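Long-range contacts in polyketide Synthase III (PDB 4B0N), which acts as a type III polyketide synthase in phlorotannin monomer biosynthesis of a brown alga, probably by transferring acyl groups: residues L157-S162 against R186-F191; A196-F201 against E407-R412. All blocks are in the same frame, centred on the assembly; numbering follows the deposited sequence.

Both contacts are buried, but they belong to different layers of the thiolase-like fold. Contact 1 lies within the N-terminal-half sheet, where strands 154-161 and 185-190 run side by side, joined by a ladder of backbone hydrogen bonds, with apolar side chains packing on both faces. Contact 2 lies between layers: helix 196-210 packs on strand 405-413 of the C-terminal-half sheet through side chains, with no hydrogen bond across. That helix follows strand 185-190 directly in the chain and ties the two together, for Val160 of contact 1 packs against Ala196 and Ile189 against Gly200. Contact 1 also borders a bound malonic acid and the second subunit, whereas contact 2 is interior packing.

Contact 1. Residues L157-S162 against R186-F191; sequences LVVVSS and RTLIGF
Ile189 fills the dense face of this parallel strand pair: its CD1 rests 3.8 Å from Val158 CG1, and its CB 3.8 Å from Val160 CG2, Val160 and Ile189 projecting in parallel, Val158 meeting Ile189 at a slant. With CG1 anti to the carbonyl carbon (chi1 -60°) and the chain extended beyond it, CD1 reaches toward strand 154-161 and touches both valines. Beneath them runs a regular ladder. Leu157 O, Thr187 O, Val159 O and Ile189 O each take an N-H from the partner strand, as in the 2.9 Å bond from Ile189 N to Val159 O. The last rung, Phe191 N to Ser161 O at 3.2 Å, is more bent at the carbonyl, its donor tilted from the carbonyl plane where the strands end. The other face is looser: Leu188 CD2 touches Val159 CB at 3.7 Å, but Leu188 is partly exposed beside a bound malonic acid, and Arg186 leads away to a salt bridge with Asp171. The pair forms a beta-alpha-beta unit with helix 170-177, which covers this looser face. Helix 196-210 backs the Ile189 face, strand 215-223 adjoins strand 154-161, and the second subunit hydrogen-bonds to the backbone of Leu188 and Gly190.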
ATOM      1  N   LEU A 157      -7.125  -4.307   9.727  1.00 31.05           N
ATOM      2  CA  LEU A 157      -7.290  -2.896   9.394  1.00 30.49           C
ATOM      3  C   LEU A 157      -6.566  -2.570   8.094  1.00 30.11           C
ATOM      4  O   LEU A 157      -5.373  -2.844   7.947  1.00 30.14           O
ATOM      5  CB  LEU A 157      -6.784  -2.013  10.539  1.00 30.58           C
ATOM      6  CG  LEU A 157      -6.750  -0.489  10.388  1.00 30.34           C
ATOM      7  CD1 LEU A 157      -8.135   0.086  10.127  1.00 30.22           C
ATOM      8  CD2 LEU A 157      -6.141   0.124  11.639  1.00 30.65           C
ATOM      9  N   VAL A 158      -7.302  -2.000   7.149  1.00 29.65           N
ATOM     10  CA  VAL A 158      -6.734  -1.610   5.872  1.00 29.46           C
ATOM     11  C   VAL A 158      -7.016  -0.135   5.626  1.00 29.40           C
ATOM     12  O   VAL A 158      -8.178   0.274   5.533  1.00 29.63           O
ATOM     13  CB  VAL A 158      -7.292  -2.462   4.713  1.00 29.47           C
ATOM     14  CG1 VAL A 158      -6.753  -1.971   3.377  1.00 29.36           C
ATOM     15  CG2 VAL A 158      -6.954  -3.935   4.915  1.00 29.81           C
ATOM     16  N   VAL A 159      -5.949   0.659   5.544  1.00 29.16           N
ATOM     17  CA  VAL A 159      -6.053   2.082   5.226  1.00 28.82           C
ATOM     18  C   VAL A 159      -5.627   2.304   3.778  1.00 28.53           C
ATOM     19  O   VAL A 159      -4.650   1.718   3.311  1.00 28.60           O
ATOM     20  CB  VAL A 159      -5.208   2.953   6.184  1.00 29.04           C
ATOM     21  CG1 VAL A 159      -5.243   4.420   5.775  1.00 28.84           C
ATOM     22  CG2 VAL A 159      -5.690   2.794   7.620  1.00 29.33           C
ATOM     23  N   VAL A 160      -6.376   3.149   3.076  1.00 28.25           N
ATOM     24  CA  VAL A 160      -6.137   3.435   1.665  1.00 27.94           C
ATOM     25  C   VAL A 160      -6.028   4.944   1.442  1.00 27.95           C
ATOM     26  O   VAL A 160      -6.921   5.701   1.835  1.00 28.01           O
ATOM     27  CB  VAL A 160      -7.269   2.855   0.786  1.00 27.80           C
ATOM     28  CG1 VAL A 160      -7.196   3.401  -0.632  1.00 27.87           C
ATOM     29  CG2 VAL A 160      -7.222   1.335   0.775  1.00 27.72           C
ATOM     30  N   SER A 161      -4.931   5.375   0.818  1.00 27.95           N
ATOM     31  CA  SER A 161      -4.739   6.783   0.465  1.00 28.02           C
ATOM     32  C   SER A 161      -3.664   6.983  -0.598  1.00 28.23           C
ATOM     33  O   SER A 161      -2.641   6.303  -0.595  1.00 28.30           O
ATOM     34  CB  SER A 161      -4.396   7.621   1.700  1.00 28.00           C
ATOM     35  OG  SER A 161      -4.555   9.003   1.428  1.00 27.82           O
ATOM     36  N   SER A 162      -3.920   7.923  -1.506  1.00 28.57           N
ATOM     37  CA  SER A 162      -2.940   8.372  -2.492  1.00 28.81           C
ATOM     38  C   SER A 162      -2.527   9.820  -2.204  1.00 29.12           C
ATOM     39  O   SER A 162      -1.709  10.400  -2.922  1.00 29.33           O
ATOM     40  CB  SER A 162      -3.515   8.261  -3.909  1.00 28.70           C
ATOM     41  OG  SER A 162      -3.771   6.914  -4.260  1.00 28.40           O
ATOM     42  N   ARG A 186      -2.564  -5.158  10.006  1.00 31.15           N
ATOM     43  CA  ARG A 186      -2.644  -3.862   9.325  1.00 30.54           C
ATOM     44  C   ARG A 186      -1.964  -3.815   7.953  1.00 30.13           C
ATOM     45  O   ARG A 186      -0.931  -4.448   7.733  1.00 30.14           O
ATOM     46  CB  ARG A 186      -2.183  -2.705  10.231  1.00 30.69           C
ATOM     47  CG  ARG A 186      -0.825  -2.855  10.907  1.00 31.02           C
ATOM     48  CD  ARG A 186      -0.652  -1.748  11.940  1.00 31.20           C
ATOM     49  NE  ARG A 186       0.686  -1.690  12.530  1.00 31.44           N
ATOM     50  CZ  ARG A 186       1.671  -0.898  12.108  1.00 31.44           C
ATOM     51  NH1 ARG A 186       1.501  -0.084  11.073  1.00 30.84           N
ATOM     52  NH2 ARG A 186       2.843  -0.926  12.725  1.00 31.92           N
ATOM     53  N   THR A 187      -2.577  -3.076   7.032  1.00 29.66           N
ATOM     54  CA  THR A 187      -2.050  -2.910   5.680  1.00 29.49           C
ATOM     55  C   THR A 187      -2.315  -1.491   5.171  1.00 29.14           C
ATOM     56  O   THR A 187      -3.419  -0.964   5.321  1.00 29.04           O
ATOM     57  CB  THR A 187      -2.646  -3.954   4.702  1.00 29.51           C
ATOM     58  OG1 THR A 187      -2.428  -5.276   5.218  1.00 29.96           O
ATOM     59  CG2 THR A 187      -2.007  -3.857   3.317  1.00 29.37           C
ATOM     60  N   LEU A 188      -1.290  -0.882   4.582  1.00 28.97           N
ATOM     61  CA  LEU A 188      -1.414   0.434   3.973  1.00 28.78           C
ATOM     62  C   LEU A 188      -1.303   0.348   2.446  1.00 28.79           C
ATOM     63  O   LEU A 188      -0.228   0.067   1.902  1.00 28.87           O
ATOM     64  CB  LEU A 188      -0.365   1.392   4.547  1.00 29.03           C
ATOM     65  CG  LEU A 188      -0.404   1.689   6.053  1.00 29.13           C
ATOM     66  CD1 LEU A 188       0.912   2.294   6.521  1.00 29.45           C
ATOM     67  CD2 LEU A 188      -1.566   2.599   6.421  1.00 28.80           C
ATOM     68  N   ILE A 189      -2.431   0.571   1.770  1.00 28.65           N
ATOM     69  CA  ILE A 189      -2.486   0.602   0.308  1.00 28.60           C
ATOM     70  C   ILE A 189      -2.336   2.045  -0.162  1.00 28.66           C
ATOM     71  O   ILE A 189      -3.230   2.869   0.037  1.00 28.41           O
ATOM     72  CB  ILE A 189      -3.803   0.003  -0.240  1.00 28.49           C
ATOM     73  CG1 ILE A 189      -3.961  -1.457   0.197  1.00 28.49           C
ATOM     74  CG2 ILE A 189      -3.859   0.119  -1.762  1.00 28.53           C
ATOM     75  CD1 ILE A 189      -5.301  -2.068  -0.164  1.00 28.45           C
ATOM     76  N   GLY A 190      -1.202   2.337  -0.790  1.00 29.16           N
ATOM     77  CA  GLY A 190      -0.869   3.701  -1.189  1.00 29.71           C
ATOM     78  C   GLY A 190      -0.665   3.916  -2.677  1.00 30.24           C
ATOM     79  O   GLY A 190      -0.209   3.017  -3.393  1.00 30.44           O
ATOM     80  N   PHE A 191      -1.026   5.117  -3.133  1.00 30.37           N
ATOM     81  CA  PHE A 191      -0.749   5.594  -4.491  1.00 30.55           C
ATOM     82  C   PHE A 191      -1.363   4.712  -5.590  1.00 30.65           C
ATOM     83  O   PHE A 191      -0.780   4.549  -6.670  1.00 31.02           O
ATOM     84  CB  PHE A 191       0.766   5.754  -4.685  1.00 30.94           C
ATOM     85  CG  PHE A 191       1.180   7.069  -5.289  1.00 31.15           C
ATOM     86  CD1 PHE A 191       0.777   8.276  -4.722  1.00 31.17           C
ATOM     87  CD2 PHE A 191       2.014   7.101  -6.401  1.00 31.43           C
ATOM     88  CE1 PHE A 191       1.170   9.487  -5.268  1.00 31.47           C
ATOM     89  CE2 PHE A 191       2.414   8.308  -6.950  1.00 31.83           C
ATOM     90  CZ  PHE A 191       1.992   9.503  -6.383  1.00 31.90           C
TER

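Contact 2. Residues A196-F201 against E407-R412; sequences AAMNGF and EGILLR
The side chains of Met198 and Glu407 run antiparallel alongside one another where helix 196-210 crosses strand 405-413; the axes of the two segments approach to 7.6 Å at 50°. The contact is first of all apolar. Met198 CB lies 3.7 Å from Glu407 CB, and the methionine chain then bends at chi2 (-74°) and chi3 (89°). The first bend lays SD 4.0 Å from Gly408 CA, and the second turns CE to 4.2 Å from Ile409 CG1. The Met198 chain lies roughly perpendicular to that of Ile409. One turn further along the helix, Phe201 adds its ring, whose CD2 is 4.3 Å from Ile409 CD1, a light touch at an oblique angle. Contacts with polar groups come second, and none is a hydrogen bond. Met198 CG sits 3.4 Å from Glu407 O, while Asn199 ND2 approaches the CG methylene of Glu407 at 4.1 Å. The polar ends look elsewhere: Glu407 OE1 hydrogen-bonds to Ser401 OG and OE2 makes a long, weak ion pair with Arg202, whereas Asn199 ND2 makes a weak hydrogen bond to the backbone O of Ala195, just before the segment. Ile267 of strand 265-274 touches both Phe201 and Ile409, and helix 369-385 closes on Met198 through Val370. With no hydrogen bond spanning the segments, this buried joint between the helix layer and the C-terminal-half sheet rests on the fit of apolar surfaces, Glu407 giving its methylenes to the interface and its carboxylate to partners outside it.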
ATOM      1  N   ALA A 196      -8.683   2.665  -5.587  1.00 31.64           N
ATOM      2  CA  ALA A 196      -8.084   1.903  -4.484  1.00 31.62           C
ATOM      3  C   ALA A 196      -9.080   1.332  -3.461  1.00 31.61           C
ATOM      4  O   ALA A 196      -8.726   0.447  -2.680  1.00 31.39           O
ATOM      5  CB  ALA A 196      -7.001   2.727  -3.800  1.00 31.39           C
ATOM      6  N   ALA A 197     -10.317   1.830  -3.474  1.00 31.85           N
ATOM      7  CA  ALA A 197     -11.394   1.246  -2.668  1.00 32.11           C
ATOM      8  C   ALA A 197     -11.720  -0.178  -3.125  1.00 32.32           C
ATOM      9  O   ALA A 197     -12.085  -1.031  -2.315  1.00 32.59           O
ATOM     10  CB  ALA A 197     -12.640   2.116  -2.713  1.00 32.27           C
ATOM     11  N   MET A 198     -11.583  -0.426  -4.423  1.00 32.39           N
ATOM     12  CA  MET A 198     -11.786  -1.760  -4.973  1.00 32.70           C
ATOM     13  C   MET A 198     -10.664  -2.697  -4.520  1.00 32.67           C
ATOM     14  O   MET A 198     -10.909  -3.862  -4.200  1.00 32.71           O
ATOM     15  CB  MET A 198     -11.874  -1.712  -6.505  1.00 32.74           C
ATOM     16  CG  MET A 198     -12.845  -0.678  -7.068  1.00 32.86           C
ATOM     17  SD  MET A 198     -14.599  -1.089  -6.909  1.00 33.14           S
ATOM     18  CE  MET A 198     -14.999  -0.400  -5.305  1.00 33.04           C
ATOM     19  N   ASN A 199      -9.441  -2.175  -4.483  1.00 32.67           N
ATOM     20  CA  ASN A 199      -8.279  -2.942  -4.040  1.00 32.75           C
ATOM     21  C   ASN A 199      -8.380  -3.256  -2.556  1.00 32.89           C
ATOM     22  O   ASN A 199      -8.062  -4.364  -2.124  1.00 33.01           O
ATOM     23  CB  ASN A 199      -6.978  -2.191  -4.340  1.00 32.66           C
ATOM     24  CG  ASN A 199      -6.823  -1.851  -5.810  1.00 32.89           C
ATOM     25  OD1 ASN A 199      -6.108  -2.530  -6.542  1.00 32.93           O
ATOM     26  ND2 ASN A 199      -7.505  -0.802  -6.253  1.00 32.87           N
ATOM     27  N   GLY A 200      -8.837  -2.270  -1.789  1.00 33.20           N
ATOM     28  CA  GLY A 200      -9.097  -2.435  -0.362  1.00 33.37           C
ATOM     29  C   GLY A 200     -10.179  -3.466  -0.104  1.00 33.76           C
ATOM     30  O   GLY A 200     -10.033  -4.318   0.775  1.00 33.97           O
ATOM     31  N   PHE A 201     -11.261  -3.392  -0.880  1.00 33.92           N
ATOM     32  CA  PHE A 201     -12.336  -4.379  -0.798  1.00 34.24           C
ATOM     33  C   PHE A 201     -11.830  -5.798  -1.059  1.00 34.67           C
ATOM     34  O   PHE A 201     -12.124  -6.709  -0.288  1.00 34.93           O
ATOM     35  CB  PHE A 201     -13.492  -4.031  -1.744  1.00 33.94           C
ATOM     36  CG  PHE A 201     -14.565  -3.185  -1.113  1.00 33.80           C
ATOM     37  CD1 PHE A 201     -15.166  -3.571   0.086  1.00 33.76           C
ATOM     38  CD2 PHE A 201     -14.999  -2.015  -1.727  1.00 33.72           C
ATOM     39  CE1 PHE A 201     -16.158  -2.795   0.666  1.00 33.69           C
ATOM     40  CE2 PHE A 201     -15.992  -1.234  -1.151  1.00 33.70           C
ATOM     41  CZ  PHE A 201     -16.572  -1.626   0.046  1.00 33.76           C
ATOM     42  N   GLU A 407     -11.342  -1.379 -12.304  1.00 34.38           N
ATOM     43  CA  GLU A 407     -11.466  -2.119 -11.053  1.00 34.23           C
ATOM     44  C   GLU A 407     -12.914  -2.138 -10.593  1.00 34.11           C
ATOM     45  O   GLU A 407     -13.507  -1.083 -10.362  1.00 34.21           O
ATOM     46  CB  GLU A 407     -10.591  -1.476  -9.974  1.00 34.38           C
ATOM     47  CG  GLU A 407      -9.308  -2.229  -9.653  1.00 34.92           C
ATOM     48  CD  GLU A 407      -8.284  -2.192 -10.773  1.00 35.38           C
ATOM     49  OE1 GLU A 407      -8.117  -1.122 -11.401  1.00 35.56           O
ATOM     50  OE2 GLU A 407      -7.633  -3.233 -11.010  1.00 35.84           O
ATOM     51  N   GLY A 408     -13.479  -3.334 -10.448  1.00 33.73           N
ATOM     52  CA  GLY A 408     -14.891  -3.459 -10.096  1.00 33.68           C
ATOM     53  C   GLY A 408     -15.244  -4.584  -9.146  1.00 33.31           C
ATOM     54  O   GLY A 408     -14.448  -5.497  -8.923  1.00 33.32           O
ATOM     55  N   ILE A 409     -16.449  -4.502  -8.584  1.00 33.27           N
ATOM     56  CA  ILE A 409     -16.997  -5.532  -7.694  1.00 33.26           C
ATOM     57  C   ILE A 409     -18.457  -5.826  -8.048  1.00 33.73           C
ATOM     58  O   ILE A 409     -19.165  -4.960  -8.576  1.00 33.90           O
ATOM     59  CB  ILE A 409     -16.892  -5.144  -6.198  1.00 32.64           C
ATOM     60  CG1 ILE A 409     -17.436  -3.727  -5.959  1.00 32.53           C
ATOM     61  CG2 ILE A 409     -15.455  -5.286  -5.706  1.00 32.10           C
ATOM     62  CD1 ILE A 409     -17.897  -3.460  -4.542  1.00 32.37           C
ATOM     63  N   LEU A 410     -18.895  -7.050  -7.760  1.00 34.04           N
ATOM     64  CA  LEU A 410     -20.259  -7.478  -8.066  1.00 34.82           C
ATOM     65  C   LEU A 410     -21.030  -7.821  -6.801  1.00 35.15           C
ATOM     66  O   LEU A 410     -20.601  -8.660  -6.006  1.00 34.67           O
ATOM     67  CB  LEU A 410     -20.257  -8.670  -9.035  1.00 35.13           C
ATOM     68  CG  LEU A 410     -21.579  -9.331  -9.450  1.00 35.51           C
ATOM     69  CD1 LEU A 410     -22.542  -8.346 -10.097  1.00 35.96           C
ATOM     70  CD2 LEU A 410     -21.314 -10.499 -10.386  1.00 35.76           C
ATOM     71  N   LEU A 411     -22.169  -7.157  -6.629  1.00 36.21           N
ATOM     72  CA  LEU A 411     -23.044  -7.391  -5.486  1.00 36.91           C
ATOM     73  C   LEU A 411     -24.316  -8.098  -5.922  1.00 38.02           C
ATOM     74  O   LEU A 411     -25.075  -7.577  -6.742  1.00 38.13           O
ATOM     75  CB  LEU A 411     -23.390  -6.079  -4.774  1.00 36.34           C
ATOM     76  CG  LEU A 411     -22.268  -5.343  -4.042  1.00 35.66           C
ATOM     77  CD1 LEU A 411     -21.556  -4.386  -4.986  1.00 35.44           C
ATOM     78  CD2 LEU A 411     -22.836  -4.589  -2.849  1.00 35.67           C
ATOM     79  N   ARG A 412     -24.528  -9.295  -5.381  1.00 39.13           N
ATOM     80  CA  ARG A 412     -25.758 -10.045  -5.612  1.00 41.02           C
ATOM     81  C   ARG A 412     -26.386 -10.446  -4.287  1.00 41.86           C
ATOM     82  O   ARG A 412     -25.695 -10.574  -3.271  1.00 41.50           O
ATOM     83  CB  ARG A 412     -25.510 -11.278  -6.485  1.00 41.69           C
ATOM     84  CG  ARG A 412     -25.072 -10.965  -7.908  1.00 42.05           C
ATOM     85  CD  ARG A 412     -24.947 -12.234  -8.733  1.00 42.66           C
ATOM     86  NE  ARG A 412     -26.239 -12.683  -9.247  1.00 43.56           N
ATOM     87  CZ  ARG A 412     -26.467 -13.885  -9.775  1.00 44.36           C
ATOM     88  NH1 ARG A 412     -25.493 -14.785  -9.859  1.00 44.37           N
ATOM     89  NH2 ARG A 412     -27.677 -14.191 -10.218  1.00 45.09           N
TER